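Sugar kinase, pfkB family (PDB 2AJR) probably transfers phosphate from ATP to a sugar phosphate, as a pfkB-family kinase of the phosphofructokinase type from Thermotoga maritima. Local coordinates at residues Gly253-Arg258 with Phe325-Val330. Residues are numbered along the deposited sequence; the frame is centred on the assembly and turned at random.
Sequences GVWLIR and FTVERV
W255 and R329 lie side by side on one face of the sheet edge, both reaching the same way from a non-hydrogen-bonded antiparallel pair. A chi1 of -177° sends the R329 chain away from its own N and along the indole, CD coming within 3.5 Å of W255 NE1, and a bend at chi2 then brings the guanidinium to the ring. There W255 CZ2 sits 3.8 Å above the guanidinium centre, the two planes 44° apart. The polar partner of R329 NE is the terminal carboxylate of K331, in a salt bridge. On its other flank the indole takes V327 CG1 at 3.9 Å from CD1; an alanine in place of the tryptophan would probably leave this methyl facing a gap and let the R329 guanidinium turn. Strand 325-329, the last of the chain, forms one edge of the large mixed sheet of this ribokinase-like fold. Helix 290-304 packs beneath: W255 meets L291, buried I257 fits against A294 and F298, and V327 lies beside K295. I257 CG2 touches F325 CD1 at 3.6 Å, and the phenyl ring also meets F298. L256 and E328 are hydrogen-bonded both ways (L256 N to E328 O 2.8 Å), their side chains alongside each other on the opposite face. E328 OE1 adjoins L256 CD2, while OE2 lies 4.0 Å from R258 NE, a long salt bridge, at best a weak electrostatic tie, with planes 68° apart; a charged residue suits E328's exposed position. Beyond the strand end, V330 N still hydrogen-bonds to V254 O, while V330 CG2 rests 3.8 Å from L256 CB, near F220 of helix 220-233.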
# COMPACT_ATOMS: atom_id res chain seq x y z
N GLY A 253 -29.33 31.85 13.43
CA GLY A 253 -28.05 32.55 13.69
C GLY A 253 -26.77 31.74 13.47
O GLY A 253 -26.81 30.68 12.85
N VAL A 254 -25.65 32.24 13.99
CA VAL A 254 -24.34 31.60 13.81
C VAL A 254 -23.63 31.38 15.16
O VAL A 254 -23.51 32.31 15.97
CB VAL A 254 -23.39 32.45 12.89
CG1 VAL A 254 -22.08 31.71 12.60
CG2 VAL A 254 -24.09 32.84 11.56
N TRP A 255 -23.15 30.16 15.39
CA TRP A 255 -22.36 29.84 16.58
C TRP A 255 -20.95 29.33 16.20
O TRP A 255 -20.70 29.03 15.03
CB TRP A 255 -23.07 28.80 17.43
CG TRP A 255 -24.38 29.25 17.98
CD1 TRP A 255 -24.64 29.68 19.25
CD2 TRP A 255 -25.63 29.29 17.28
NE1 TRP A 255 -25.96 29.99 19.38
CE2 TRP A 255 -26.60 29.77 18.19
CE3 TRP A 255 -26.02 28.98 15.97
CZ2 TRP A 255 -27.93 29.94 17.83
CZ3 TRP A 255 -27.34 29.15 15.62
CH2 TRP A 255 -28.28 29.62 16.54
N LEU A 256 -20.05 29.28 17.18
CA LEU A 256 -18.69 28.76 17.01
C LEU A 256 -18.38 27.81 18.12
O LEU A 256 -18.45 28.19 19.29
CB LEU A 256 -17.68 29.89 17.04
CG LEU A 256 -16.20 29.51 16.91
CD1 LEU A 256 -15.93 28.69 15.65
CD2 LEU A 256 -15.33 30.79 16.93
N ILE A 257 -18.07 26.57 17.76
CA ILE A 257 -17.70 25.52 18.70
C ILE A 257 -16.17 25.39 18.65
O ILE A 257 -15.59 25.22 17.56
CB ILE A 257 -18.33 24.15 18.31
CG1 ILE A 257 -19.84 24.28 18.13
CG2 ILE A 257 -18.02 23.10 19.33
CD1 ILE A 257 -20.49 23.08 17.53
N ARG A 258 -15.52 25.48 19.81
CA ARG A 258 -14.06 25.38 19.87
C ARG A 258 -13.60 24.29 20.81
O ARG A 258 -14.14 24.16 21.91
CB ARG A 258 -13.45 26.65 20.40
CG ARG A 258 -13.65 27.88 19.57
CD ARG A 258 -12.83 28.94 20.19
NE ARG A 258 -12.86 30.20 19.47
CZ ARG A 258 -11.96 30.58 18.57
NH1 ARG A 258 -10.96 29.77 18.22
NH2 ARG A 258 -12.07 31.79 18.01
N PHE A 325 -15.11 21.38 25.18
CA PHE A 325 -15.33 22.38 24.15
C PHE A 325 -16.26 23.49 24.61
O PHE A 325 -17.03 23.30 25.54
CB PHE A 325 -15.82 21.74 22.84
CG PHE A 325 -17.19 21.12 22.93
CD1 PHE A 325 -18.33 21.90 22.73
CD2 PHE A 325 -17.34 19.76 23.16
CE1 PHE A 325 -19.59 21.33 22.79
CE2 PHE A 325 -18.60 19.18 23.21
CZ PHE A 325 -19.73 19.97 23.03
N THR A 326 -16.16 24.65 23.97
CA THR A 326 -17.03 25.78 24.28
C THR A 326 -17.89 26.08 23.08
O THR A 326 -17.55 25.71 21.97
CB THR A 326 -16.24 27.07 24.72
OG1 THR A 326 -15.31 27.47 23.71
CG2 THR A 326 -15.48 26.85 26.04
N VAL A 327 -19.03 26.74 23.30
CA VAL A 327 -19.84 27.32 22.23
C VAL A 327 -19.95 28.83 22.47
O VAL A 327 -20.30 29.26 23.56
CB VAL A 327 -21.28 26.74 22.18
CG1 VAL A 327 -22.04 27.30 20.96
CG2 VAL A 327 -21.27 25.21 22.18
N GLU A 328 -19.64 29.62 21.45
CA GLU A 328 -19.85 31.07 21.52
C GLU A 328 -20.89 31.39 20.47
O GLU A 328 -21.02 30.68 19.46
CB GLU A 328 -18.55 31.83 21.18
CG GLU A 328 -17.28 31.21 21.76
CD GLU A 328 -16.02 31.99 21.38
OE1 GLU A 328 -16.00 32.55 20.27
OE2 GLU A 328 -15.08 32.06 22.21
N ARG A 329 -21.63 32.46 20.69
CA ARG A 329 -22.56 32.94 19.68
C ARG A 329 -21.90 34.03 18.87
O ARG A 329 -21.46 35.04 19.44
CB ARG A 329 -23.83 33.47 20.32
CG ARG A 329 -24.82 33.90 19.29
CD ARG A 329 -26.20 33.50 19.67
NE ARG A 329 -27.12 33.84 18.60
CZ ARG A 329 -28.44 33.64 18.66
NH1 ARG A 329 -28.99 33.11 19.74
NH2 ARG A 329 -29.20 33.98 17.63
N VAL A 330 -21.85 33.83 17.55
CA VAL A 330 -21.22 34.79 16.65
C VAL A 330 -22.22 35.87 16.20
O VAL A 330 -21.91 37.05 16.27
CB VAL A 330 -20.62 34.07 15.41
CG1 VAL A 330 -19.84 35.04 14.53
CG2 VAL A 330 -19.72 32.91 15.85